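Transcriptional regulator (Pyrococcus horikoshii, PDB 1UDD) is a TenA homologue of unassigned function, with the all-helical architecture of the TENA/THI-4/PQQC family. Local coordinates at residues Thr6-Arg11 and Ser185-Tyr190; Glu128-Leu133 and Gly176-Ile181; Phe137-Glu142 and Lys202-Phe207. All coordinates share one frame; numbering follows the deposited sequence.

Contact 1 (Thr6-Arg11 and Ser185-Tyr190)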
ATOM      1  N   THR A   6      17.107 -17.961  10.113  1.00 22.70           N
ATOM      2  CA  THR A   6      18.078 -17.642   9.070  1.00 21.55           C
ATOM      3  C   THR A   6      19.030 -18.814   8.782  1.00 24.48           C
ATOM      4  O   THR A   6      19.591 -18.903   7.692  1.00 24.62           O
ATOM      5  CB  THR A   6      18.897 -16.345   9.387  1.00 22.27           C
ATOM      6  OG1 THR A   6      19.600 -16.483  10.636  1.00 24.33           O
ATOM      7  CG2 THR A   6      17.954 -15.131   9.457  1.00 17.30           C
ATOM      8  N   ASP A   7      19.217 -19.705   9.760  1.00 24.59           N
ATOM      9  CA  ASP A   7      20.049 -20.892   9.551  1.00 22.73           C
ATOM     10  C   ASP A   7      19.328 -21.731   8.487  1.00 22.09           C
ATOM     11  O   ASP A   7      19.924 -22.177   7.515  1.00 24.65           O
ATOM     12  CB  ASP A   7      20.181 -21.715  10.840  1.00 21.55           C
ATOM     13  CG  ASP A   7      21.077 -21.049  11.888  1.00 23.60           C
ATOM     14  OD1 ASP A   7      22.009 -20.303  11.523  1.00 19.86           O
ATOM     15  OD2 ASP A   7      20.855 -21.290  13.084  1.00 23.64           O
ATOM     16  N   LYS A   8      18.032 -21.922   8.679  1.00 23.15           N
ATOM     17  CA  LYS A   8      17.213 -22.686   7.741  1.00 26.40           C
ATOM     18  C   LYS A   8      17.167 -22.059   6.361  1.00 21.80           C
ATOM     19  O   LYS A   8      17.181 -22.767   5.364  1.00 24.27           O
ATOM     20  CB  LYS A   8      15.790 -22.812   8.287  1.00 27.01           C
ATOM     21  CG  LYS A   8      15.710 -23.652   9.542  1.00 26.09           C
ATOM     22  CD  LYS A   8      14.486 -23.316  10.372  1.00 30.34           C
ATOM     23  CE  LYS A   8      13.229 -23.991   9.888  1.00 30.86           C
ATOM     24  NZ  LYS A   8      12.073 -23.603  10.784  1.00 34.26           N
ATOM     25  N   LEU A   9      17.096 -20.730   6.299  1.00 22.30           N
ATOM     26  CA  LEU A   9      17.042 -20.045   5.018  1.00 21.31           C
ATOM     27  C   LEU A   9      18.320 -20.297   4.230  1.00 23.48           C
ATOM     28  O   LEU A   9      18.277 -20.520   3.004  1.00 21.60           O
ATOM     29  CB  LEU A   9      16.818 -18.533   5.219  1.00 19.57           C
ATOM     30  CG  LEU A   9      15.538 -18.135   5.979  1.00 15.88           C
ATOM     31  CD1 LEU A   9      15.429 -16.616   6.078  1.00 19.40           C
ATOM     32  CD2 LEU A   9      14.311 -18.683   5.259  1.00 17.67           C
ATOM     33  N   ARG A  10      19.458 -20.241   4.924  1.00 20.78           N
ATOM     34  CA  ARG A  10      20.753 -20.504   4.287  1.00 21.26           C
ATOM     35  C   ARG A  10      20.758 -21.998   3.897  1.00 24.55           C
ATOM     36  O   ARG A  10      21.089 -22.372   2.763  1.00 24.85           O
ATOM     37  CB  ARG A  10      21.888 -20.212   5.283  1.00 20.49           C
ATOM     38  CG  ARG A  10      23.316 -20.408   4.749  1.00 20.71           C
ATOM     39  CD  ARG A  10      23.735 -19.317   3.756  1.00 19.61           C
ATOM     40  NE  ARG A  10      25.173 -19.357   3.534  1.00 25.11           N
ATOM     41  CZ  ARG A  10      25.773 -20.023   2.553  1.00 27.59           C
ATOM     42  NH1 ARG A  10      25.060 -20.697   1.666  1.00 27.06           N
ATOM     43  NH2 ARG A  10      27.099 -20.072   2.502  1.00 28.63           N
ATOM     44  N   ARG A  11      20.376 -22.846   4.846  1.00 24.44           N
ATOM     45  CA  ARG A  11      20.321 -24.290   4.596  1.00 28.63           C
ATOM     46  C   ARG A  11      19.508 -24.597   3.326  1.00 29.05           C
ATOM     47  O   ARG A  11      20.003 -25.236   2.397  1.00 29.33           O
ATOM     48  CB  ARG A  11      19.676 -25.006   5.783  1.00 26.69           C
ATOM     49  CG  ARG A  11      19.655 -26.535   5.664  1.00 34.43           C
ATOM     50  CD  ARG A  11      18.240 -27.062   5.813  1.00 32.66           C
ATOM     51  NE  ARG A  11      17.772 -27.110   7.190  1.00 33.86           N
ATOM     52  CZ  ARG A  11      16.521 -26.841   7.565  1.00 36.45           C
ATOM     53  NH1 ARG A  11      15.613 -26.491   6.672  1.00 35.99           N
ATOM     54  NH2 ARG A  11      16.170 -26.939   8.838  1.00 40.61           N
ATOM     55  N   SER A 185      11.733 -13.456  15.590  1.00 35.17           N
ATOM     56  CA  SER A 185      10.314 -13.539  15.281  1.00 37.99           C
ATOM     57  C   SER A 185       9.750 -14.924  15.581  1.00 41.37           C
ATOM     58  O   SER A 185      10.463 -15.816  16.047  1.00 41.17           O
ATOM     59  CB  SER A 185      10.073 -13.222  13.805  1.00 36.50           C
ATOM     60  OG  SER A 185      10.657 -14.219  12.992  1.00 33.66           O
ATOM     61  N   GLY A 186       8.468 -15.093  15.279  1.00 43.62           N
ATOM     62  CA  GLY A 186       7.793 -16.355  15.521  1.00 49.60           C
ATOM     63  C   GLY A 186       8.374 -17.570  14.818  1.00 51.30           C
ATOM     64  O   GLY A 186       8.993 -17.471  13.758  1.00 52.62           O
ATOM     65  N   HIS A 187       8.157 -18.731  15.424  1.00 51.90           N
ATOM     66  CA  HIS A 187       8.637 -19.996  14.895  1.00 52.52           C
ATOM     67  C   HIS A 187       7.791 -20.483  13.716  1.00 52.70           C
ATOM     68  O   HIS A 187       8.269 -21.242  12.869  1.00 55.39           O
ATOM     69  CB  HIS A 187       8.628 -21.034  16.019  1.00 54.84           C
ATOM     70  CG  HIS A 187       8.918 -22.430  15.565  1.00 58.32           C
ATOM     71  ND1 HIS A 187       9.976 -22.739  14.738  1.00 61.94           N
ATOM     72  CD2 HIS A 187       8.313 -23.605  15.858  1.00 60.02           C
ATOM     73  CE1 HIS A 187      10.012 -24.047  14.542  1.00 62.61           C
ATOM     74  NE2 HIS A 187       9.013 -24.595  15.211  1.00 61.74           N
ATOM     75  N   SER A 188       6.541 -20.035  13.646  1.00 50.91           N
ATOM     76  CA  SER A 188       5.654 -20.462  12.567  1.00 50.46           C
ATOM     77  C   SER A 188       5.772 -19.605  11.304  1.00 46.36           C
ATOM     78  O   SER A 188       6.508 -18.617  11.270  1.00 43.29           O
ATOM     79  CB  SER A 188       4.195 -20.461  13.041  1.00 51.89           C
ATOM     80  OG  SER A 188       3.727 -19.131  13.208  1.00 55.38           O
ATOM     81  N   GLY A 189       5.029 -20.002  10.271  1.00 43.08           N
ATOM     82  CA  GLY A 189       5.053 -19.273   9.017  1.00 36.75           C
ATOM     83  C   GLY A 189       6.401 -19.384   8.321  1.00 36.04           C
ATOM     84  O   GLY A 189       6.712 -18.593   7.443  1.00 32.10           O
ATOM     85  N   TYR A 190       7.206 -20.370   8.696  1.00 30.74           N
ATOM     86  CA  TYR A 190       8.513 -20.513   8.068  1.00 32.75           C
ATOM     87  C   TYR A 190       8.444 -20.731   6.560  1.00 30.98           C
ATOM     88  O   TYR A 190       9.221 -20.137   5.805  1.00 31.09           O
ATOM     89  CB  TYR A 190       9.312 -21.670   8.684  1.00 28.97           C
ATOM     90  CG  TYR A 190      10.624 -21.849   7.972  1.00 29.23           C
ATOM     91  CD1 TYR A 190      11.618 -20.870   8.053  1.00 30.19           C
ATOM     92  CD2 TYR A 190      10.832 -22.929   7.116  1.00 29.52           C
ATOM     93  CE1 TYR A 190      12.779 -20.957   7.295  1.00 22.49           C
ATOM     94  CE2 TYR A 190      11.984 -23.025   6.352  1.00 27.10           C
ATOM     95  CZ  TYR A 190      12.954 -22.031   6.449  1.00 23.96           C
ATOM     96  OH  TYR A 190      14.100 -22.133   5.697  1.00 24.34           O
TER
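Lys8 lays the end of its side chain over one face of the Tyr190 ring. CE stands 3.7 Å from the ring centroid and only 4° off the normal, a CH-pi contact. NZ lies 4.0 Å from the same centroid and 24° off the normal, a cation-pi contact displaced toward CG. A bend at chi3 (82°) brings CE and NZ over the ring. The other end of the tyrosine reaches the helix itself: OH is 3.2 Å from Lys8 CB. Although OH is also 3.4 Å from Leu9 N, the angle is too poor for a hydrogen bond, and the hydroxyl bonds instead to Asp12 OD2. Leu9 approaches the ring obliquely, with CD2 3.4 Å from Tyr190 CE1. In this all-helical TenA-type fold, the contact sets the first helix, 5-11, against the start of the last long helix, 190-213, where Gly189 occupies the N-cap position with positive phi. Tyr190, in the first turn, carries CG anti to its backbone N, which sends the ring across to helix 5-11. His187, in the exposed loop before it, comes near the lysine more loosely, its CE1 lying 4.3 Å from Lys8 NZ.

Contact 2 (Glu128-Leu133 and Gly176-Ile181)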
ATOM      1  N   GLU A 128       8.421 -10.724   6.705  1.00 20.04           N
ATOM      2  CA  GLU A 128       8.392 -11.189   5.317  1.00 20.03           C
ATOM      3  C   GLU A 128       9.041 -10.147   4.396  1.00 18.95           C
ATOM      4  O   GLU A 128       9.757 -10.482   3.456  1.00 18.89           O
ATOM      5  CB  GLU A 128       6.946 -11.462   4.901  1.00 21.74           C
ATOM      6  CG  GLU A 128       6.301 -12.510   5.775  1.00 29.31           C
ATOM      7  CD  GLU A 128       4.816 -12.687   5.516  1.00 35.87           C
ATOM      8  OE1 GLU A 128       4.093 -11.675   5.424  1.00 34.70           O
ATOM      9  OE2 GLU A 128       4.362 -13.846   5.432  1.00 39.06           O
ATOM     10  N   GLY A 129       8.803  -8.873   4.672  1.00 21.39           N
ATOM     11  CA  GLY A 129       9.393  -7.841   3.837  1.00 17.53           C
ATOM     12  C   GLY A 129      10.899  -7.896   3.953  1.00 22.24           C
ATOM     13  O   GLY A 129      11.599  -7.947   2.940  1.00 23.75           O
ATOM     14  N   LEU A 130      11.405  -7.904   5.185  1.00 21.52           N
ATOM     15  CA  LEU A 130      12.842  -7.957   5.417  1.00 20.31           C
ATOM     16  C   LEU A 130      13.468  -9.216   4.819  1.00 21.00           C
ATOM     17  O   LEU A 130      14.567  -9.169   4.241  1.00 18.89           O
ATOM     18  CB  LEU A 130      13.127  -7.886   6.923  1.00 21.12           C
ATOM     19  CG  LEU A 130      12.776  -6.549   7.569  1.00 25.32           C
ATOM     20  CD1 LEU A 130      12.934  -6.651   9.098  1.00 29.30           C
ATOM     21  CD2 LEU A 130      13.683  -5.450   6.991  1.00 22.45           C
ATOM     22  N   THR A 131      12.775 -10.341   4.943  1.00 22.50           N
ATOM     23  CA  THR A 131      13.279 -11.592   4.389  1.00 22.46           C
ATOM     24  C   THR A 131      13.441 -11.462   2.870  1.00 25.17           C
ATOM     25  O   THR A 131      14.308 -12.106   2.268  1.00 23.07           O
ATOM     26  CB  THR A 131      12.330 -12.780   4.722  1.00 25.05           C
ATOM     27  OG1 THR A 131      12.230 -12.917   6.142  1.00 22.32           O
ATOM     28  CG2 THR A 131      12.875 -14.113   4.138  1.00 20.97           C
ATOM     29  N   ALA A 132      12.624 -10.624   2.239  1.00 25.16           N
ATOM     30  CA  ALA A 132      12.758 -10.464   0.792  1.00 25.43           C
ATOM     31  C   ALA A 132      14.011  -9.659   0.458  1.00 25.13           C
ATOM     32  O   ALA A 132      14.462  -9.660  -0.681  1.00 22.20           O
ATOM     33  CB  ALA A 132      11.546  -9.793   0.213  1.00 23.25           C
ATOM     34  N   LEU A 133      14.574  -8.990   1.461  1.00 23.46           N
ATOM     35  CA  LEU A 133      15.774  -8.180   1.260  1.00 24.87           C
ATOM     36  C   LEU A 133      17.053  -8.840   1.778  1.00 24.96           C
ATOM     37  O   LEU A 133      18.160  -8.378   1.492  1.00 26.00           O
ATOM     38  CB  LEU A 133      15.619  -6.835   1.962  1.00 23.77           C
ATOM     39  CG  LEU A 133      14.356  -6.020   1.679  1.00 24.37           C
ATOM     40  CD1 LEU A 133      14.455  -4.666   2.413  1.00 23.09           C
ATOM     41  CD2 LEU A 133      14.190  -5.815   0.177  1.00 23.17           C
ATOM     42  N   GLY A 176      24.095  -8.699  10.196  1.00 25.70           N
ATOM     43  CA  GLY A 176      23.872  -9.418  11.438  1.00 21.64           C
ATOM     44  C   GLY A 176      22.584  -8.946  12.078  1.00 24.98           C
ATOM     45  O   GLY A 176      21.739  -9.759  12.465  1.00 24.90           O
ATOM     46  N   ARG A 177      22.426  -7.628  12.185  1.00 22.71           N
ATOM     47  CA  ARG A 177      21.218  -7.047  12.755  1.00 25.54           C
ATOM     48  C   ARG A 177      19.952  -7.419  11.978  1.00 24.09           C
ATOM     49  O   ARG A 177      18.898  -7.656  12.577  1.00 23.97           O
ATOM     50  CB  ARG A 177      21.318  -5.519  12.812  1.00 29.41           C
ATOM     51  CG  ARG A 177      21.845  -4.989  14.143  1.00 42.53           C
ATOM     52  CD  ARG A 177      23.024  -4.064  13.923  1.00 46.34           C
ATOM     53  NE  ARG A 177      22.684  -2.982  13.004  1.00 48.66           N
ATOM     54  CZ  ARG A 177      23.582  -2.299  12.302  1.00 50.61           C
ATOM     55  NH1 ARG A 177      24.875  -2.589  12.420  1.00 48.75           N
ATOM     56  NH2 ARG A 177      23.188  -1.335  11.480  1.00 50.54           N
ATOM     57  N   LEU A 178      20.032  -7.443  10.653  1.00 22.09           N
ATOM     58  CA  LEU A 178      18.853  -7.798   9.871  1.00 22.88           C
ATOM     59  C   LEU A 178      18.457  -9.238  10.195  1.00 24.34           C
ATOM     60  O   LEU A 178      17.271  -9.544  10.338  1.00 26.55           O
ATOM     61  CB  LEU A 178      19.116  -7.634   8.371  1.00 19.61           C
ATOM     62  CG  LEU A 178      19.245  -6.168   7.902  1.00 24.42           C
ATOM     63  CD1 LEU A 178      19.492  -6.106   6.408  1.00 24.16           C
ATOM     64  CD2 LEU A 178      17.979  -5.399   8.240  1.00 27.14           C
ATOM     65  N   ARG A 179      19.446 -10.112  10.342  1.00 24.93           N
ATOM     66  CA  ARG A 179      19.170 -11.506  10.666  1.00 25.78           C
ATOM     67  C   ARG A 179      18.620 -11.662  12.081  1.00 26.11           C
ATOM     68  O   ARG A 179      17.785 -12.535  12.332  1.00 23.29           O
ATOM     69  CB  ARG A 179      20.426 -12.368  10.481  1.00 26.94           C
ATOM     70  CG  ARG A 179      20.784 -12.584   9.011  1.00 26.45           C
ATOM     71  CD  ARG A 179      21.582 -13.859   8.743  1.00 33.02           C
ATOM     72  NE  ARG A 179      23.028 -13.640   8.778  1.00 36.99           N
ATOM     73  CZ  ARG A 179      23.695 -13.363   9.885  1.00 34.77           C
ATOM     74  NH1 ARG A 179      23.029 -13.288  11.024  1.00 39.12           N
ATOM     75  NH2 ARG A 179      25.001 -13.127   9.854  1.00 33.17           N
ATOM     76  N   LYS A 180      19.071 -10.807  12.999  1.00 27.42           N
ATOM     77  CA  LYS A 180      18.605 -10.877  14.374  1.00 28.72           C
ATOM     78  C   LYS A 180      17.129 -10.525  14.435  1.00 28.60           C
ATOM     79  O   LYS A 180      16.351 -11.163  15.143  1.00 26.88           O
ATOM     80  CB  LYS A 180      19.401  -9.929  15.270  1.00 34.10           C
ATOM     81  CG  LYS A 180      18.826  -9.817  16.679  1.00 41.48           C
ATOM     82  CD  LYS A 180      19.705  -8.929  17.559  1.00 49.09           C
ATOM     83  CE  LYS A 180      19.218  -8.898  19.004  1.00 51.72           C
ATOM     84  NZ  LYS A 180      20.206  -8.210  19.886  1.00 52.87           N
ATOM     85  N   ILE A 181      16.739  -9.501  13.688  1.00 25.23           N
ATOM     86  CA  ILE A 181      15.352  -9.121  13.669  1.00 26.17           C
ATOM     87  C   ILE A 181      14.508 -10.275  13.132  1.00 24.44           C
ATOM     88  O   ILE A 181      13.525 -10.672  13.752  1.00 26.54           O
ATOM     89  CB  ILE A 181      15.142  -7.866  12.829  1.00 26.17           C
ATOM     90  CG1 ILE A 181      15.786  -6.674  13.555  1.00 27.70           C
ATOM     91  CG2 ILE A 181      13.643  -7.645  12.613  1.00 26.01           C
ATOM     92  CD1 ILE A 181      15.863  -5.394  12.731  1.00 28.61           C
TER
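Leu130 overlaps Ile181 and Leu178 with the two arms of its isobutyl fork. CD1 meets CG2 of Ile181 at 3.7 Å, and CD2 extends toward Leu178. This is plain apolar helix-helix packing inside the helical bundle of the TenA family: segment 128-133 belongs to helix 126-146, segment 176-181 to helix 169-183, and the two run in roughly opposite directions. The CA atoms of Leu130 and Leu178 are 7.5 Å apart, near enough for short branched side chains to bridge the gap without any hydrogen bond between the helices.

The two partners of Leu130 sit three residues apart, so they are successive side chains on one side of their helix, and the fork of Leu130 has one methyl for each. Ile181 offers its short branch: with chi1 at -69°, CG2 is anti to the backbone N, and Leu130 CD1 comes against the flank of this methyl; the two side chains cross at about a right angle. Leu130 itself is in the common leucine shape, chi1 -67° and chi2 173°, which carries both methyls outward from the helix.

Other apolar side chains extend the packing: Ile60 of helix 36-63 also packs on Leu130, Ile127 touches Ile181, and Phe137 lies against Leu178. Glu128, in the same segment as Leu130, forms a salt bridge with Arg192 of helix 190-213. Along segment 128-133 the backbone bonds include i-to-i-3 spacings: Ala132 N is shared between Glu128 O and Gly129 O, and Leu133 N reaches Leu130 O at 2.8 Å. Across the helices, the looser of the two methyl contacts is Leu130 CD2 to Leu178 CD2, at 4.5 Å.

Contact 3 (Phe137-Glu142 and Lys202-Phe207)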
ATOM      1  N   PHE A 137      21.285  -8.197   1.003  1.00 23.12           N
ATOM      2  CA  PHE A 137      22.300  -7.821   1.988  1.00 24.68           C
ATOM      3  C   PHE A 137      23.263  -8.963   2.357  1.00 27.22           C
ATOM      4  O   PHE A 137      24.479  -8.789   2.345  1.00 25.94           O
ATOM      5  CB  PHE A 137      21.636  -7.307   3.278  1.00 26.49           C
ATOM      6  CG  PHE A 137      20.983  -5.950   3.149  1.00 31.65           C
ATOM      7  CD1 PHE A 137      19.702  -5.821   2.627  1.00 33.59           C
ATOM      8  CD2 PHE A 137      21.643  -4.800   3.582  1.00 30.97           C
ATOM      9  CE1 PHE A 137      19.083  -4.561   2.542  1.00 37.86           C
ATOM     10  CE2 PHE A 137      21.035  -3.541   3.502  1.00 35.09           C
ATOM     11  CZ  PHE A 137      19.754  -3.422   2.982  1.00 33.20           C
ATOM     12  N   TRP A 138      22.710 -10.135   2.653  1.00 26.72           N
ATOM     13  CA  TRP A 138      23.504 -11.284   3.084  1.00 25.67           C
ATOM     14  C   TRP A 138      24.427 -11.906   2.033  1.00 26.43           C
ATOM     15  O   TRP A 138      25.611 -12.116   2.304  1.00 24.05           O
ATOM     16  CB  TRP A 138      22.570 -12.342   3.681  1.00 27.05           C
ATOM     17  CG  TRP A 138      23.239 -13.415   4.494  1.00 27.83           C
ATOM     18  CD1 TRP A 138      24.577 -13.526   4.797  1.00 29.56           C
ATOM     19  CD2 TRP A 138      22.597 -14.544   5.098  1.00 29.90           C
ATOM     20  NE1 TRP A 138      24.801 -14.659   5.549  1.00 26.83           N
ATOM     21  CE2 TRP A 138      23.604 -15.301   5.750  1.00 30.30           C
ATOM     22  CE3 TRP A 138      21.265 -14.995   5.150  1.00 29.00           C
ATOM     23  CZ2 TRP A 138      23.318 -16.485   6.449  1.00 29.30           C
ATOM     24  CZ3 TRP A 138      20.982 -16.176   5.847  1.00 31.93           C
ATOM     25  CH2 TRP A 138      22.007 -16.904   6.487  1.00 29.63           C
ATOM     26  N   SER A 139      23.906 -12.190   0.843  1.00 25.23           N
ATOM     27  CA  SER A 139      24.728 -12.782  -0.199  1.00 23.01           C
ATOM     28  C   SER A 139      25.931 -11.919  -0.594  1.00 24.54           C
ATOM     29  O   SER A 139      26.978 -12.449  -0.912  1.00 25.33           O
ATOM     30  CB  SER A 139      23.894 -13.075  -1.448  1.00 20.48           C
ATOM     31  OG  SER A 139      23.566 -11.886  -2.142  1.00 23.25           O
ATOM     32  N   TYR A 140      25.782 -10.599  -0.589  1.00 27.22           N
ATOM     33  CA  TYR A 140      26.894  -9.730  -0.966  1.00 28.83           C
ATOM     34  C   TYR A 140      28.043  -9.855   0.026  1.00 28.01           C
ATOM     35  O   TYR A 140      29.217  -9.764  -0.349  1.00 32.49           O
ATOM     36  CB  TYR A 140      26.430  -8.268  -1.075  1.00 27.98           C
ATOM     37  CG  TYR A 140      25.967  -7.899  -2.474  1.00 31.21           C
ATOM     38  CD1 TYR A 140      24.894  -8.565  -3.084  1.00 33.02           C
ATOM     39  CD2 TYR A 140      26.658  -6.943  -3.224  1.00 29.69           C
ATOM     40  CE1 TYR A 140      24.532  -8.285  -4.417  1.00 31.78           C
ATOM     41  CE2 TYR A 140      26.310  -6.664  -4.544  1.00 29.39           C
ATOM     42  CZ  TYR A 140      25.256  -7.333  -5.135  1.00 29.92           C
ATOM     43  OH  TYR A 140      24.943  -7.054  -6.448  1.00 28.40           O
ATOM     44  N   ALA A 141      27.709 -10.067   1.291  1.00 27.61           N
ATOM     45  CA  ALA A 141      28.733 -10.235   2.308  1.00 27.35           C
ATOM     46  C   ALA A 141      29.354 -11.624   2.182  1.00 28.35           C
ATOM     47  O   ALA A 141      30.573 -11.770   2.294  1.00 27.23           O
ATOM     48  CB  ALA A 141      28.131 -10.049   3.702  1.00 27.06           C
ATOM     49  N   GLU A 142      28.520 -12.645   1.949  1.00 28.33           N
ATOM     50  CA  GLU A 142      29.017 -14.018   1.827  1.00 28.89           C
ATOM     51  C   GLU A 142      29.900 -14.187   0.601  1.00 28.52           C
ATOM     52  O   GLU A 142      30.874 -14.935   0.630  1.00 26.35           O
ATOM     53  CB  GLU A 142      27.865 -15.026   1.754  1.00 28.92           C
ATOM     54  CG  GLU A 142      27.169 -15.315   3.054  1.00 37.42           C
ATOM     55  CD  GLU A 142      28.073 -15.933   4.110  1.00 37.11           C
ATOM     56  OE1 GLU A 142      28.979 -16.722   3.763  1.00 39.82           O
ATOM     57  OE2 GLU A 142      27.855 -15.645   5.304  1.00 39.36           O
ATOM     58  N   LYS A 202      17.144 -16.504  -6.158  1.00 26.10           N
ATOM     59  CA  LYS A 202      17.116 -16.743  -7.604  1.00 26.95           C
ATOM     60  C   LYS A 202      17.312 -15.424  -8.346  1.00 26.62           C
ATOM     61  O   LYS A 202      18.056 -15.357  -9.327  1.00 24.12           O
ATOM     62  CB  LYS A 202      15.798 -17.382  -8.033  1.00 27.27           C
ATOM     63  CG  LYS A 202      15.647 -18.824  -7.581  1.00 28.39           C
ATOM     64  CD  LYS A 202      14.453 -19.438  -8.263  1.00 31.93           C
ATOM     65  CE  LYS A 202      14.271 -20.887  -7.873  1.00 35.78           C
ATOM     66  NZ  LYS A 202      13.131 -21.481  -8.636  1.00 36.47           N
ATOM     67  N   PHE A 203      16.652 -14.370  -7.874  1.00 27.97           N
ATOM     68  CA  PHE A 203      16.814 -13.061  -8.512  1.00 27.49           C
ATOM     69  C   PHE A 203      18.268 -12.615  -8.453  1.00 27.14           C
ATOM     70  O   PHE A 203      18.781 -12.049  -9.408  1.00 28.81           O
ATOM     71  CB  PHE A 203      15.940 -12.010  -7.839  1.00 22.91           C
ATOM     72  CG  PHE A 203      14.518 -11.988  -8.339  1.00 28.53           C
ATOM     73  CD1 PHE A 203      14.243 -11.812  -9.694  1.00 27.68           C
ATOM     74  CD2 PHE A 203      13.451 -12.106  -7.451  1.00 26.06           C
ATOM     75  CE1 PHE A 203      12.924 -11.751 -10.155  1.00 32.66           C
ATOM     76  CE2 PHE A 203      12.128 -12.043  -7.899  1.00 31.02           C
ATOM     77  CZ  PHE A 203      11.861 -11.866  -9.256  1.00 28.30           C
ATOM     78  N   GLU A 204      18.929 -12.857  -7.323  1.00 28.60           N
ATOM     79  CA  GLU A 204      20.327 -12.475  -7.187  1.00 29.34           C
ATOM     80  C   GLU A 204      21.172 -13.159  -8.264  1.00 28.20           C
ATOM     81  O   GLU A 204      22.014 -12.527  -8.898  1.00 29.46           O
ATOM     82  CB  GLU A 204      20.866 -12.861  -5.798  1.00 28.78           C
ATOM     83  CG  GLU A 204      20.541 -11.871  -4.677  1.00 23.50           C
ATOM     84  CD  GLU A 204      21.060 -10.461  -4.952  1.00 27.48           C
ATOM     85  OE1 GLU A 204      22.112 -10.326  -5.614  1.00 25.03           O
ATOM     86  OE2 GLU A 204      20.428  -9.483  -4.490  1.00 22.55           O
ATOM     87  N   LEU A 205      20.950 -14.454  -8.448  1.00 27.00           N
ATOM     88  CA  LEU A 205      21.688 -15.222  -9.441  1.00 31.89           C
ATOM     89  C   LEU A 205      21.357 -14.677 -10.826  1.00 32.59           C
ATOM     90  O   LEU A 205      22.246 -14.461 -11.656  1.00 32.73           O
ATOM     91  CB  LEU A 205      21.317 -16.708  -9.337  1.00 29.37           C
ATOM     92  CG  LEU A 205      21.978 -17.701 -10.298  1.00 31.59           C
ATOM     93  CD1 LEU A 205      23.474 -17.485 -10.347  1.00 30.43           C
ATOM     94  CD2 LEU A 205      21.656 -19.118  -9.845  1.00 30.46           C
ATOM     95  N   ALA A 206      20.073 -14.421 -11.052  1.00 31.85           N
ATOM     96  CA  ALA A 206      19.611 -13.898 -12.330  1.00 32.45           C
ATOM     97  C   ALA A 206      20.239 -12.542 -12.606  1.00 31.76           C
ATOM     98  O   ALA A 206      20.547 -12.208 -13.757  1.00 33.79           O
ATOM     99  CB  ALA A 206      18.082 -13.773 -12.325  1.00 28.87           C
ATOM    100  N   PHE A 207      20.420 -11.755 -11.550  1.00 28.22           N
ATOM    101  CA  PHE A 207      20.988 -10.430 -11.707  1.00 32.89           C
ATOM    102  C   PHE A 207      22.434 -10.515 -12.200  1.00 33.55           C
ATOM    103  O   PHE A 207      22.845  -9.762 -13.083  1.00 31.73           O
ATOM    104  CB  PHE A 207      20.940  -9.666 -10.382  1.00 31.06           C
ATOM    105  CG  PHE A 207      20.863  -8.174 -10.544  1.00 33.19           C
ATOM    106  CD1 PHE A 207      19.632  -7.546 -10.755  1.00 35.07           C
ATOM    107  CD2 PHE A 207      22.014  -7.387 -10.457  1.00 31.89           C
ATOM    108  CE1 PHE A 207      19.546  -6.147 -10.870  1.00 35.84           C
ATOM    109  CE2 PHE A 207      21.943  -6.001 -10.572  1.00 34.08           C
ATOM    110  CZ  PHE A 207      20.704  -5.374 -10.776  1.00 32.62           C
TER
HETATM  111  O   HOH W   1      24.303 -11.902  -5.062  1.00 27.78           O
HETATM  112  O   HOH W   2      23.548  -8.817  -7.702  1.00 34.19           O
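Glu204 meets Ser139 and Tyr140 mostly through water, with no direct hydrogen bond joining the segments. One water donates both to Ser139 OG, at 3.0 Å, and to Glu204 OE1, at 2.8 Å. A second donates to the same OE1 at 2.9 Å and is hydrogen-bonded to Tyr140 OH at 2.6 Å. OE1 thus takes up two water hydrogens, while OE2 of Glu204 is hydrogen-bonded to the hydroxyls of Tyr113 and Tyr49, so four bonds fix the buried carboxylate. Ser139 OG also bonds to Pro135 O in its own helix, and Tyr140 OH to Tyr42 OH.

The direct contacts are not hydrogen bonds. Glu204 OE1 sits at the edge of the Tyr140 ring, in its plane and 3.4 Å from CE1, probably an electrostatically favourable approach to the ring C-H; ring and carboxylate planes are 84° apart. The glutamate is bent at chi2 (-58°), which folds the carboxylate back beside the tyrosine. Its CG lies 3.9 Å from Ser139 OG, in plain packing.

Within helix 126-146, on a different side from this cluster, Trp138 NE1 donates to Glu142 OE2 at 3.2 Å, on the anti side of the oxygen and tilted out of both the carboxylate and indole planes. Ring contacts extend the packing: Phe207 meets Tyr49 edge-to-face, as Tyr140 does Tyr166, and Phe203 touches Ala112 of the second subunit.

A buried glutamate surrounded by tyrosine hydroxyls and ordered water, with its partners supplied by several helices close to the centre of the subunit, is consistent with the central polar pocket of TenA-family bundles.

Overall arrangement
From the N terminus, helix 5-11 meets the loop and first turn leading into helix 190-213, so contact 1 closes a loop over most of the chain. Contact 2, joining helices 126-146 and 169-183, closes a loop of 42 intervening residues nested inside it. Contact 3 runs from farther along helix 126-146 to helix 190-213, with 59 residues between; its segments alternate with those of contacts 1 and 2, so it crosses both. Trp138 links all three neighbourhoods, packing on Thr6 and Arg10 of contact 1 and making a cation-pi contact with Arg179 from contact 2. Contact 1 lies at the periphery, and contact 3 ties helix 190-213 to helix 126-146 near the centre.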